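Local coordinates for protein beta-phosphoglucomutase (Bacteroides vulgatus, PDB 3DV9) that probably interconverts beta-glucose 1-phosphate and glucose 6-phosphate, acting as a magnesium-dependent phosphoglucomutase of the haloacid dehalogenase superfamily, at residues Ala25-Met30 / Thr126-Thr131; Gly112-Leu117 / His144-Ile149; Leu154-Phe159 / Leu172-Lys177; Ala185-Asn190 / Ala201-Ile206. One frame throughout, in Å; residues are numbered along the deposited sequence. Where two conformers were deposited one is given.

Interaction 1 of 4, residues Ala25-Met30 / Thr126-Thr131; sequences AVLFDM and TPMVVT. With MG (magnesium ion), chain B; PO4 (phosphate ion), chain C.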
loop_
_atom_site.group_PDB
_atom_site.type_symbol
_atom_site.label_atom_id
_atom_site.label_comp_id
_atom_site.label_asym_id
_atom_site.label_seq_id
_atom_site.Cartn_x
_atom_site.Cartn_y
_atom_site.Cartn_z
ATOM N N ALA A 25 1.520 14.371 7.248
ATOM C CA ALA A 25 1.729 12.927 7.343
ATOM C C ALA A 25 1.876 12.304 5.958
ATOM O O ALA A 25 1.272 12.763 4.982
ATOM C CB ALA A 25 0.494 12.268 8.078
ATOM N N VAL A 26 2.632 11.212 5.897
ATOM C CA VAL A 26 2.796 10.451 4.646
ATOM C C VAL A 26 2.574 8.985 5.002
ATOM O O VAL A 26 3.307 8.405 5.813
ATOM C CB VAL A 26 4.178 10.670 3.935
ATOM C CG1 VAL A 26 4.184 9.971 2.524
ATOM C CG2 VAL A 26 4.505 12.167 3.774
ATOM N N LEU A 27 1.519 8.420 4.409
ATOM C CA LEU A 27 1.024 7.082 4.718
ATOM C C LEU A 27 1.546 6.133 3.681
ATOM O O LEU A 27 1.127 6.184 2.522
ATOM C CB LEU A 27 -0.526 7.058 4.682
ATOM C CG LEU A 27 -1.224 7.603 5.923
ATOM C CD1 LEU A 27 -0.488 8.650 6.703
ATOM C CD2 LEU A 27 -2.714 7.973 5.629
ATOM N N PHE A 28 2.483 5.272 4.078
ATOM C CA PHE A 28 3.120 4.327 3.139
ATOM C C PHE A 28 2.527 2.950 3.181
ATOM O O PHE A 28 2.494 2.275 4.238
ATOM C CB PHE A 28 4.597 4.172 3.470
ATOM C CG PHE A 28 5.421 5.351 3.117
ATOM C CD1 PHE A 28 6.113 5.364 1.896
ATOM C CD2 PHE A 28 5.528 6.437 3.982
ATOM C CE1 PHE A 28 6.913 6.463 1.529
ATOM C CE2 PHE A 28 6.319 7.564 3.626
ATOM C CZ PHE A 28 7.022 7.562 2.415
ATOM N N ASP A 29 2.131 2.465 2.009
ATOM C CA ASP A 29 1.956 1.039 1.921
ATOM C C ASP A 29 3.286 0.285 2.235
ATOM O O ASP A 29 4.388 0.843 2.067
ATOM C CB ASP A 29 1.474 0.697 0.513
ATOM C CG ASP A 29 1.288 -0.749 0.322
ATOM O OD1 ASP A 29 0.587 -1.355 1.167
ATOM O OD2 ASP A 29 1.869 -1.282 -0.639
HETATM N N MSE A 30 3.211 -0.967 2.717
HETATM C CA MSE A 30 4.461 -1.704 2.968
HETATM C C MSE A 30 5.006 -2.546 1.783
HETATM O O MSE A 30 6.080 -2.298 1.246
HETATM C CB MSE A 30 4.347 -2.588 4.215
HETATM C CG MSE A 30 5.723 -3.167 4.584
HETATM SE SE MSE A 30 5.622 -4.226 6.191
HETATM C CE MSE A 30 4.587 -5.729 5.453
ATOM N N THR A 126 5.068 13.117 9.732
ATOM C CA THR A 126 4.852 11.834 10.384
ATOM C C THR A 126 4.687 10.701 9.389
ATOM O O THR A 126 3.663 10.631 8.710
ATOM C CB THR A 126 3.588 11.907 11.247
ATOM O OG1 THR A 126 3.768 12.943 12.215
ATOM C CG2 THR A 126 3.290 10.526 11.902
ATOM N N PRO A 127 5.708 9.822 9.267
ATOM C CA PRO A 127 5.519 8.698 8.378
ATOM C C PRO A 127 4.641 7.648 9.087
ATOM O O PRO A 127 4.740 7.481 10.307
ATOM C CB PRO A 127 6.955 8.171 8.169
ATOM C CG PRO A 127 7.880 9.187 8.794
ATOM C CD PRO A 127 7.060 9.824 9.863
HETATM N N MSE A 128 3.781 6.972 8.329
HETATM C CA MSE A 128 2.974 5.875 8.884
HETATM C C MSE A 128 3.052 4.718 7.907
HETATM O O MSE A 128 3.266 4.930 6.705
HETATM C CB MSE A 128 1.499 6.293 9.097
HETATM C CG MSE A 128 1.331 7.577 9.942
HETATM SE SE MSE A 128 -0.563 7.913 10.333
HETATM C CE MSE A 128 -0.918 6.291 11.363
ATOM N N VAL A 129 2.876 3.517 8.427
ATOM C CA VAL A 129 2.775 2.305 7.575
ATOM C C VAL A 129 1.350 1.811 7.599
ATOM O O VAL A 129 0.745 1.738 8.671
ATOM C CB VAL A 129 3.704 1.173 8.048
ATOM C CG1 VAL A 129 3.576 -0.029 7.093
ATOM C CG2 VAL A 129 5.095 1.642 8.091
ATOM N N VAL A 130 0.814 1.473 6.415
ATOM C CA VAL A 130 -0.553 0.942 6.269
ATOM C C VAL A 130 -0.547 -0.320 5.396
ATOM O O VAL A 130 -0.347 -0.245 4.171
ATOM C CB VAL A 130 -1.488 1.966 5.632
ATOM C CG1 VAL A 130 -2.922 1.362 5.514
ATOM C CG2 VAL A 130 -1.457 3.290 6.400
ATOM N N THR A 131 -0.781 -1.474 6.008
ATOM C CA THR A 131 -0.550 -2.735 5.281
ATOM C C THR A 131 -1.668 -3.712 5.509
ATOM O O THR A 131 -2.250 -3.748 6.595
ATOM C CB THR A 131 0.843 -3.343 5.619
ATOM O OG1 THR A 131 1.031 -4.549 4.868
ATOM C CG2 THR A 131 0.959 -3.640 7.112
HETATM MG MG MG B . 1.606 -2.971 -1.950
HETATM P P PO4 C . 0.415 -4.336 1.028
HETATM O O1 PO4 C . 1.340 -3.713 2.054
HETATM O O2 PO4 C . 0.920 -4.105 -0.369
HETATM O O3 PO4 C . -0.999 -3.763 1.162
HETATM O O4 PO4 C . 0.272 -5.838 1.242
HETATM O O HOH W 1 1.698 -3.793 2.622
HETATM O O HOH W 2 0.412 -4.060 -0.600
HETATM O O HOH W 3 -0.665 -2.224 -2.155
#

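Interaction 2 of 4, residues Gly112-Leu117 / His144-Ile149; sequences GALEVL and HNFPGI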
loop_
_atom_site.group_PDB
_atom_site.type_symbol
_atom_site.label_atom_id
_atom_site.label_comp_id
_atom_site.label_asym_id
_atom_site.label_seq_id
_atom_site.Cartn_x
_atom_site.Cartn_y
_atom_site.Cartn_z
ATOM N N GLY A 112 15.580 3.784 -2.589
ATOM C CA GLY A 112 14.907 5.064 -2.461
ATOM C C GLY A 112 14.020 5.163 -1.237
ATOM O O GLY A 112 13.773 6.266 -0.781
ATOM N N ALA A 113 13.595 4.036 -0.655
ATOM C CA ALA A 113 12.612 4.118 0.466
ATOM C C ALA A 113 13.244 4.725 1.741
ATOM O O ALA A 113 12.697 5.626 2.355
ATOM C CB ALA A 113 12.037 2.713 0.766
ATOM N N LEU A 114 14.398 4.201 2.152
ATOM C CA LEU A 114 15.023 4.743 3.376
ATOM C C LEU A 114 15.381 6.218 3.180
ATOM O O LEU A 114 15.155 7.030 4.092
ATOM C CB LEU A 114 16.251 3.899 3.738
ATOM C CG LEU A 114 17.084 4.473 4.888
ATOM C CD1 LEU A 114 16.282 4.587 6.139
ATOM C CD2 LEU A 114 18.263 3.524 5.113
ATOM N N GLU A 115 15.905 6.569 2.006
ATOM C CA GLU A 115 16.255 7.949 1.743
ATOM C C GLU A 115 15.043 8.886 1.814
ATOM O O GLU A 115 15.098 9.959 2.435
ATOM C CB GLU A 115 16.946 8.103 0.416
ATOM C CG GLU A 115 17.383 9.565 0.186
ATOM C CD GLU A 115 18.237 9.709 -1.069
ATOM O OE1 GLU A 115 18.686 8.678 -1.624
ATOM O OE2 GLU A 115 18.469 10.848 -1.496
ATOM N N VAL A 116 13.952 8.540 1.143
ATOM C CA VAL A 116 12.776 9.412 1.199
ATOM C C VAL A 116 12.156 9.522 2.609
ATOM O O VAL A 116 11.744 10.613 3.003
ATOM C CB VAL A 116 11.731 9.099 0.085
ATOM C CG1 VAL A 116 10.842 7.866 0.460
ATOM C CG2 VAL A 116 10.915 10.344 -0.225
ATOM N N LEU A 117 12.153 8.433 3.369
ATOM C CA LEU A 117 11.625 8.423 4.751
ATOM C C LEU A 117 12.470 9.334 5.630
ATOM O O LEU A 117 11.951 10.048 6.489
ATOM C CB LEU A 117 11.623 7.006 5.315
ATOM C CG LEU A 117 10.490 6.159 4.716
ATOM C CD1 LEU A 117 10.724 4.655 4.981
ATOM C CD2 LEU A 117 9.113 6.682 5.235
ATOM N N HIS A 144 14.607 -2.408 12.052
ATOM C CA HIS A 144 15.926 -2.817 11.584
ATOM C C HIS A 144 16.288 -2.179 10.221
ATOM O O HIS A 144 17.474 -2.014 9.875
ATOM C CB HIS A 144 15.865 -4.344 11.447
ATOM C CG HIS A 144 17.089 -4.972 10.870
ATOM N ND1 HIS A 144 18.325 -4.895 11.475
ATOM C CD2 HIS A 144 17.259 -5.726 9.761
ATOM C CE1 HIS A 144 19.210 -5.563 10.755
ATOM N NE2 HIS A 144 18.589 -6.079 9.707
ATOM N N ASN A 145 15.256 -1.898 9.422
ATOM C CA ASN A 145 15.446 -1.425 8.046
ATOM C C ASN A 145 15.236 0.069 7.907
ATOM O O ASN A 145 15.801 0.696 7.048
ATOM C CB ASN A 145 14.569 -2.193 7.068
ATOM C CG ASN A 145 15.069 -3.562 6.847
ATOM O OD1 ASN A 145 15.866 -3.795 5.937
ATOM N ND2 ASN A 145 14.645 -4.493 7.698
ATOM N N PHE A 146 14.400 0.630 8.778
ATOM C CA PHE A 146 14.073 2.069 8.747
ATOM C C PHE A 146 14.207 2.620 10.183
ATOM O O PHE A 146 13.179 2.922 10.837
ATOM C CB PHE A 146 12.635 2.252 8.162
ATOM C CG PHE A 146 12.448 1.565 6.825
ATOM C CD1 PHE A 146 13.044 2.080 5.676
ATOM C CD2 PHE A 146 11.713 0.370 6.727
ATOM C CE1 PHE A 146 12.886 1.419 4.411
ATOM C CE2 PHE A 146 11.553 -0.302 5.505
ATOM C CZ PHE A 146 12.146 0.211 4.332
ATOM N N PRO A 147 15.443 2.715 10.682
ATOM C CA PRO A 147 15.626 2.913 12.128
ATOM C C PRO A 147 15.029 4.246 12.633
ATOM O O PRO A 147 15.324 5.333 12.092
ATOM C CB PRO A 147 17.166 2.855 12.327
ATOM C CG PRO A 147 17.709 2.224 11.108
ATOM C CD PRO A 147 16.747 2.623 9.987
ATOM N N GLY A 148 14.145 4.149 13.625
ATOM C CA GLY A 148 13.492 5.303 14.227
ATOM C C GLY A 148 12.477 6.043 13.363
ATOM O O GLY A 148 12.035 7.140 13.732
ATOM N N ILE A 149 12.094 5.451 12.229
ATOM C CA ILE A 149 11.194 6.133 11.282
ATOM C C ILE A 149 9.736 5.927 11.691
ATOM O O ILE A 149 8.971 6.894 11.733
ATOM C CB ILE A 149 11.415 5.664 9.803
ATOM C CG1 ILE A 149 12.877 5.949 9.363
ATOM C CG2 ILE A 149 10.290 6.230 8.832
ATOM C CD1 ILE A 149 13.250 7.411 9.355
#

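Interaction 3 of 4, residues Leu154-Phe159 / Leu172-Lys177; sequences LMVTAF and LMALKK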
loop_
_atom_site.group_PDB
_atom_site.type_symbol
_atom_site.label_atom_id
_atom_site.label_comp_id
_atom_site.label_asym_id
_atom_site.label_seq_id
_atom_site.Cartn_x
_atom_site.Cartn_y
_atom_site.Cartn_z
ATOM N N LEU A 154 1.398 4.380 15.368
ATOM C CA LEU A 154 1.212 5.036 14.068
ATOM C C LEU A 154 1.389 4.069 12.884
ATOM O O LEU A 154 2.019 4.380 11.857
ATOM C CB LEU A 154 2.136 6.248 13.942
ATOM C CG LEU A 154 1.985 7.297 15.051
ATOM C CD1 LEU A 154 3.027 8.380 14.873
ATOM C CD2 LEU A 154 0.570 7.878 15.057
HETATM N N MSE A 155 0.779 2.902 13.059
HETATM C CA MSE A 155 0.811 1.849 12.058
HETATM C C MSE A 155 -0.545 1.191 11.957
HETATM O O MSE A 155 -1.288 1.110 12.931
HETATM C CB MSE A 155 1.842 0.795 12.416
HETATM C CG MSE A 155 3.247 1.132 11.988
HETATM SE SE MSE A 155 4.430 -0.147 12.799
HETATM C CE MSE A 155 3.492 -1.799 12.324
ATOM N N VAL A 156 -0.866 0.715 10.763
ATOM C CA VAL A 156 -2.135 0.046 10.537
ATOM C C VAL A 156 -1.796 -1.251 9.810
ATOM O O VAL A 156 -1.157 -1.235 8.752
ATOM C CB VAL A 156 -3.136 0.920 9.722
ATOM C CG1 VAL A 156 -4.406 0.142 9.384
ATOM C CG2 VAL A 156 -3.507 2.222 10.473
ATOM N N THR A 157 -2.199 -2.364 10.417
ATOM C CA THR A 157 -1.932 -3.679 9.855
ATOM C C THR A 157 -3.223 -4.490 9.759
ATOM O O THR A 157 -4.285 -4.067 10.260
ATOM C CB THR A 157 -0.892 -4.458 10.708
ATOM O OG1 THR A 157 -1.506 -4.902 11.927
ATOM C CG2 THR A 157 0.341 -3.606 11.032
ATOM N N ALA A 158 -3.107 -5.680 9.167
ATOM C CA ALA A 158 -4.245 -6.563 8.988
ATOM C C ALA A 158 -5.052 -6.723 10.277
ATOM O O ALA A 158 -6.275 -6.825 10.218
ATOM C CB ALA A 158 -3.796 -7.914 8.431
ATOM N N PHE A 159 -4.395 -6.707 11.437
ATOM C CA PHE A 159 -5.125 -6.916 12.696
ATOM C C PHE A 159 -5.676 -5.638 13.350
ATOM O O PHE A 159 -6.340 -5.704 14.389
ATOM C CB PHE A 159 -4.361 -7.836 13.687
ATOM C CG PHE A 159 -3.361 -7.136 14.595
ATOM C CD1 PHE A 159 -2.120 -7.731 14.847
ATOM C CD2 PHE A 159 -3.664 -5.930 15.241
ATOM C CE1 PHE A 159 -1.190 -7.123 15.699
ATOM C CE2 PHE A 159 -2.744 -5.309 16.085
ATOM C CZ PHE A 159 -1.502 -5.905 16.316
ATOM N N LEU A 172 -8.398 5.280 6.429
ATOM C CA LEU A 172 -9.196 6.041 7.395
ATOM C C LEU A 172 -8.692 5.817 8.822
ATOM O O LEU A 172 -8.674 6.761 9.663
ATOM C CB LEU A 172 -10.674 5.656 7.267
ATOM C CG LEU A 172 -11.370 6.038 5.946
ATOM C CD1 LEU A 172 -12.740 5.346 5.804
ATOM C CD2 LEU A 172 -11.435 7.545 5.731
HETATM N N MSE A 173 -8.317 4.564 9.117
HETATM C CA MSE A 173 -7.824 4.203 10.473
HETATM C C MSE A 173 -6.482 4.899 10.701
HETATM O O MSE A 173 -6.193 5.381 11.815
HETATM C CB MSE A 173 -7.688 2.702 10.649
HETATM C CG MSE A 173 -7.092 2.257 12.015
HETATM SE SE MSE A 173 -8.311 2.779 13.457
HETATM C CE MSE A 173 -9.647 1.364 13.101
ATOM N N ALA A 174 -5.672 4.947 9.640
ATOM C CA ALA A 174 -4.398 5.696 9.704
ATOM C C ALA A 174 -4.643 7.173 10.064
ATOM O O ALA A 174 -3.981 7.686 10.943
ATOM C CB ALA A 174 -3.591 5.594 8.408
ATOM N N LEU A 175 -5.548 7.844 9.361
ATOM C CA LEU A 175 -5.850 9.267 9.682
ATOM C C LEU A 175 -6.334 9.413 11.140
ATOM O O LEU A 175 -5.907 10.322 11.870
ATOM C CB LEU A 175 -6.852 9.885 8.706
ATOM C CG LEU A 175 -6.532 9.885 7.188
ATOM C CD1 LEU A 175 -7.754 10.440 6.451
ATOM C CD2 LEU A 175 -5.321 10.798 6.994
ATOM N N LYS A 176 -7.189 8.481 11.567
ATOM C CA LYS A 176 -7.728 8.510 12.913
ATOM C C LYS A 176 -6.632 8.354 13.958
ATOM O O LYS A 176 -6.561 9.141 14.906
ATOM C CB LYS A 176 -8.763 7.408 13.088
ATOM C CG LYS A 176 -9.563 7.587 14.388
ATOM C CD LYS A 176 -10.433 6.391 14.685
ATOM C CE LYS A 176 -11.024 6.470 16.082
ATOM N NZ LYS A 176 -11.907 7.644 16.151
ATOM N N LYS A 177 -5.764 7.351 13.753
ATOM C CA LYS A 177 -4.686 7.049 14.698
ATOM C C LYS A 177 -3.718 8.228 14.825
ATOM O O LYS A 177 -3.250 8.560 15.942
ATOM C CB LYS A 177 -3.942 5.755 14.308
ATOM C CG LYS A 177 -4.688 4.476 14.651
ATOM C CD LYS A 177 -3.838 3.262 14.330
ATOM C CE LYS A 177 -4.177 2.059 15.190
ATOM N NZ LYS A 177 -2.912 1.370 15.613
#

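Interaction 4 of 4, residues Ala185-Asn190 / Ala201-Ile206; sequences ALVIEN and AGIFTI. With MG (magnesium ion), chain B.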
loop_
_atom_site.group_PDB
_atom_site.type_symbol
_atom_site.label_atom_id
_atom_site.label_comp_id
_atom_site.label_asym_id
_atom_site.label_seq_id
_atom_site.Cartn_x
_atom_site.Cartn_y
_atom_site.Cartn_z
ATOM N N ALA A 185 -2.527 14.631 4.545
ATOM C CA ALA A 185 -1.782 13.403 4.279
ATOM C C ALA A 185 -1.608 13.105 2.778
ATOM O O ALA A 185 -2.309 13.674 1.925
ATOM C CB ALA A 185 -2.447 12.210 4.995
ATOM N N LEU A 186 -0.611 12.249 2.487
ATOM C CA LEU A 186 -0.435 11.623 1.169
ATOM C C LEU A 186 -0.494 10.099 1.370
ATOM O O LEU A 186 -0.050 9.591 2.390
ATOM C CB LEU A 186 0.960 11.949 0.599
ATOM C CG LEU A 186 1.311 13.265 -0.094
ATOM C CD1 LEU A 186 0.806 14.446 0.634
ATOM C CD2 LEU A 186 2.818 13.348 -0.350
ATOM N N VAL A 187 -1.032 9.380 0.392
ATOM C CA VAL A 187 -0.957 7.921 0.386
ATOM C C VAL A 187 0.068 7.537 -0.687
ATOM O O VAL A 187 0.027 8.053 -1.796
ATOM C CB VAL A 187 -2.329 7.277 0.072
ATOM C CG1 VAL A 187 -2.176 5.773 -0.287
ATOM C CG2 VAL A 187 -3.303 7.477 1.255
ATOM N N ILE A 188 0.991 6.668 -0.316
ATOM C CA ILE A 188 2.003 6.141 -1.288
ATOM C C ILE A 188 1.700 4.662 -1.499
ATOM O O ILE A 188 1.915 3.834 -0.607
ATOM C CB ILE A 188 3.438 6.336 -0.768
ATOM C CG1 ILE A 188 3.663 7.761 -0.232
ATOM C CG2 ILE A 188 4.453 5.961 -1.885
ATOM C CD1 ILE A 188 3.385 8.847 -1.304
ATOM N N GLU A 189 1.216 4.338 -2.705
ATOM C CA GLU A 189 0.700 3.010 -3.026
ATOM C C GLU A 189 1.320 2.450 -4.310
ATOM O O GLU A 189 1.698 3.227 -5.208
ATOM C CB GLU A 189 -0.827 3.071 -3.141
ATOM C CG GLU A 189 -1.460 2.688 -1.808
ATOM C CD GLU A 189 -1.426 1.134 -1.541
ATOM O OE1 GLU A 189 -0.806 0.359 -2.335
ATOM O OE2 GLU A 189 -2.010 0.691 -0.520
ATOM N N ASN A 190 1.336 1.112 -4.436
ATOM C CA ASN A 190 1.907 0.509 -5.670
ATOM C C ASN A 190 0.940 -0.453 -6.369
ATOM O O ASN A 190 1.300 -0.997 -7.407
ATOM C CB ASN A 190 3.199 -0.263 -5.349
ATOM C CG ASN A 190 2.920 -1.498 -4.501
ATOM O OD1 ASN A 190 2.208 -1.416 -3.507
ATOM N ND2 ASN A 190 3.383 -2.642 -4.940
ATOM N N ALA A 201 -10.641 6.866 0.453
ATOM C CA ALA A 201 -10.453 7.549 1.734
ATOM C C ALA A 201 -10.362 9.077 1.608
ATOM O O ALA A 201 -10.326 9.780 2.625
ATOM C CB ALA A 201 -9.211 7.023 2.453
ATOM N N GLY A 202 -10.352 9.563 0.371
ATOM C CA GLY A 202 -10.275 10.979 0.027
ATOM C C GLY A 202 -8.954 11.668 0.309
ATOM O O GLY A 202 -8.919 12.898 0.487
ATOM N N ILE A 203 -7.868 10.886 0.256
ATOM C CA ILE A 203 -6.502 11.402 0.486
ATOM C C ILE A 203 -5.795 11.414 -0.859
ATOM O O ILE A 203 -5.975 10.506 -1.656
ATOM C CB ILE A 203 -5.694 10.476 1.427
ATOM C CG1 ILE A 203 -6.499 10.169 2.721
ATOM C CG2 ILE A 203 -4.233 11.024 1.680
ATOM C CD1 ILE A 203 -5.973 8.931 3.489
ATOM N N PHE A 204 -5.006 12.455 -1.078
ATOM C CA PHE A 204 -4.210 12.599 -2.276
ATOM C C PHE A 204 -3.329 11.346 -2.377
ATOM O O PHE A 204 -2.601 11.013 -1.460
ATOM C CB PHE A 204 -3.392 13.899 -2.211
ATOM C CG PHE A 204 -2.624 14.180 -3.470
ATOM C CD1 PHE A 204 -3.129 15.098 -4.415
ATOM C CD2 PHE A 204 -1.359 13.590 -3.695
ATOM C CE1 PHE A 204 -2.442 15.369 -5.592
ATOM C CE2 PHE A 204 -0.652 13.884 -4.874
ATOM C CZ PHE A 204 -1.187 14.795 -5.811
ATOM N N THR A 205 -3.474 10.634 -3.493
ATOM C CA THR A 205 -2.927 9.286 -3.615
ATOM C C THR A 205 -1.884 9.232 -4.710
ATOM O O THR A 205 -2.172 9.585 -5.874
ATOM C CB THR A 205 -4.061 8.191 -3.760
ATOM O OG1 THR A 205 -4.822 8.141 -2.541
ATOM C CG2 THR A 205 -3.455 6.775 -4.041
ATOM N N ILE A 206 -0.678 8.782 -4.350
ATOM C CA ILE A 206 0.430 8.686 -5.306
ATOM C C ILE A 206 0.707 7.221 -5.593
ATOM O O ILE A 206 0.994 6.404 -4.676
ATOM C CB ILE A 206 1.714 9.409 -4.777
ATOM C CG1 ILE A 206 1.490 10.917 -4.639
ATOM C CG2 ILE A 206 2.975 9.043 -5.665
ATOM C CD1 ILE A 206 2.564 11.554 -3.760
HETATM MG MG MG B . 1.606 -2.971 -1.950
HETATM O O HOH W 4 -4.505 14.596 0.689
HETATM O O HOH W 3 -0.665 -2.224 -2.155
HETATM O O HOH W 2 0.412 -4.060 -0.600
#

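Interaction 1 of 4, residues Ala25-Met30 / Thr126-Thr131
The parallel sheet at the heart of the haloacid dehalogenase (HAD) fold is seen here at strands 25-29 and 126-130, joined where V26 N donates to T126 O (3.1 Å). Three further backbone bonds carry the pairing on: M128 N to V26 O, F28 N to M128 O (2.8 Å) and V130 N to F28 O. Side chains then alternate between two faces. On one, L27 and selenomethionine M128 run together in one direction, with L27 CD1 3.7 Å from M128 SE, and L27 CB meets V130 CG2; helix 169-178 packs over this face. On the other, the F28 ring turns an edge to the M128 carbonyl, CD2 lying 3.8 Å from M128 O, while helix 113-122 meets V26 and F28. The active site begins where the strands end, as the principle for parallel alpha/beta sheets predicts. D29 opens the DxDx(T/V) pattern and is probably the nucleophile, as in HAD relatives. Its CG stands anti to the backbone N (chi1 179°), which carries the carboxylate forward off the strand end to the metal. Its OD1 forms a salt bridge with K165, whose NZ also bonds V130 O and so ties the two strand ends together. D29 OD2 binds the magnesium ion at 2.1 Å, alongside D31, E65 and N190.

Interaction 2 of 4, residues Gly112-Leu117 / His144-Ile149
F146 enters the contact as a wedge, its ring slipped into the hollow that A113, L114 and L117 leave along the first turn of helix 113-122. The closest touch is L117 CD1 on F146 CD1, at 3.5 Å, where the leucine methyl meets the ring obliquely. A113 CB bounds the hollow on another flank, 4.0 Å from F146 CE1, and L114 N faces the ring edge close to its plane. With CG set beside its own backbone N (chi1 -53°), F146 brings the ring nearer to the helix than its backbone would suggest. One face of the ring carries N145 CB, 3.8 Å above the plane and displaced from the ring centre. L114 and F146 pass in opposite senses, and L114 CD1 ends near the N145 carbonyl oxygen, 4.0 Å from N145 O, with P147 CD close by. A second bump, I149 CG2, fits against L117: it lies 3.8 Å from L117 CB and the same distance from L117 CD2, so L117 is gripped by F146 on one branch and by I149 on the other. An alanine in place of F146 would probably open a gap against A113 and L117, leave L117 CD1 less supported and take away the ring that F35 meets. The contact sets the start of helix 113-122 against the loop leaving helix 139-145; F35 adds an edge-to-face ring to F146, and P127 of strand 126-130 touches both L117 and I149.

Interaction 3 of 4, residues Leu154-Phe159 / Leu172-Lys177
A helix laid against an edge strand is the kind of contact made here: V156, on the outermost strand 155-156, faces A174 of helix 169-178, as helices of an alpha/beta fold flank their sheet. One methyl does most of the touching. V156 CG2 sits over the helix backbone, 3.6 Å from A174 N, with A174 CB at 4.0 Å. M173, a selenomethionine, adds its CG at 3.9 Å before the chain bends at chi2 and chi3 and leads its selenium away. On another flank, K177 CD packs against the same V156 CG2, so a single branch is met by three residues spaced along rather more than one helical turn. K177 makes the polar tie. Its aliphatic stem passes obliquely over V156 CG2 toward the strand carbonyl, and K177 NZ gives a hydrogen bond of 3.1 Å to M155 O, the donor standing nearly along the C=O axis at 169°. The same ammonium forms a salt bridge with D160, so it is shared between the strand carbonyl and the loop that follows. L154 contributes more loosely, its CD2 resting 4.0 Å from K177 O. In the fold, strand 155-156 hydrogen-bonds to strand 126-130 through V156 with V129 and T131, and helix 169-178 lies across the inner strands as well, A174 touching V130 and both A174 and L175 reaching L27 of strand 25-29.

Interaction 4 of 4, residues Ala185-Asn190 / Ala201-Ile206
V187 bonds strand 204-208 through both its N-H and its C=O: V187 N donates to F204 O (2.9 Å) and V187 O accepts from I206 N (2.7 Å), after which E189 N bonds I206 O. These bonds between parallel strands close the beta-alpha-beta crossover that runs through helix 192-200. Around them the side chains sort by face. I188 and I206 extend together, their CD1 atoms 3.7 Å apart; helix 230-244 packs on this face. On the opposite face V187 and I203 meet almost perpendicularly, with V187 CG2 3.7 Å from I203 CG2, and helix 169-178 lies beyond. T205 runs alongside V187, and its OG1, anti to the carbonyl carbon (chi1 -66°), turns back to donate to I203 O at 2.8 Å. A valine at T205 would probably leave I203 O without this partner and the turn into the strand less firmly fixed. A water bridges the two segments, donating to A185 O and accepting from F204 N. At the far end N190 OD1 binds the magnesium ion at 2.3 Å. Behind it E189 stands in the second shell: its OE1 accepts N190 N through the anti lone pair and also takes a bond from a metal-bound water, while OE2 forms a salt bridge with K165 and a hydrogen bond with Y171 OH. The chemistry implies a division of labour: apolar packing and backbone bonds set the strand, and E189, using both oxygens, probably helps to position N190, a metal-bound water and K165.

How the interactions relate
Interactions 1, 3 and 4 share one parallel sheet, and two of its remaining strand pairings link them: L27 N to L186 O (2.8 Å) joins interactions 1 and 4, and V129 O to V156 N (2.8 Å) joins interactions 1 and 3. Magnesium also joins interactions 1 and 4, since D29 and N190 both bind it. Interaction 2 stands on one side of the sheet, touching interaction 1 through F28 CE2 and L117 CD2, while helix 169-178 of interaction 3 reaches interaction 4 at L175 CD1 and I203 CD1, 3.8 Å apart. The side chains of A113 and V156 lie about 12 and 13 Å from the metal, so interactions 2 and 3 are structural contacts away from it.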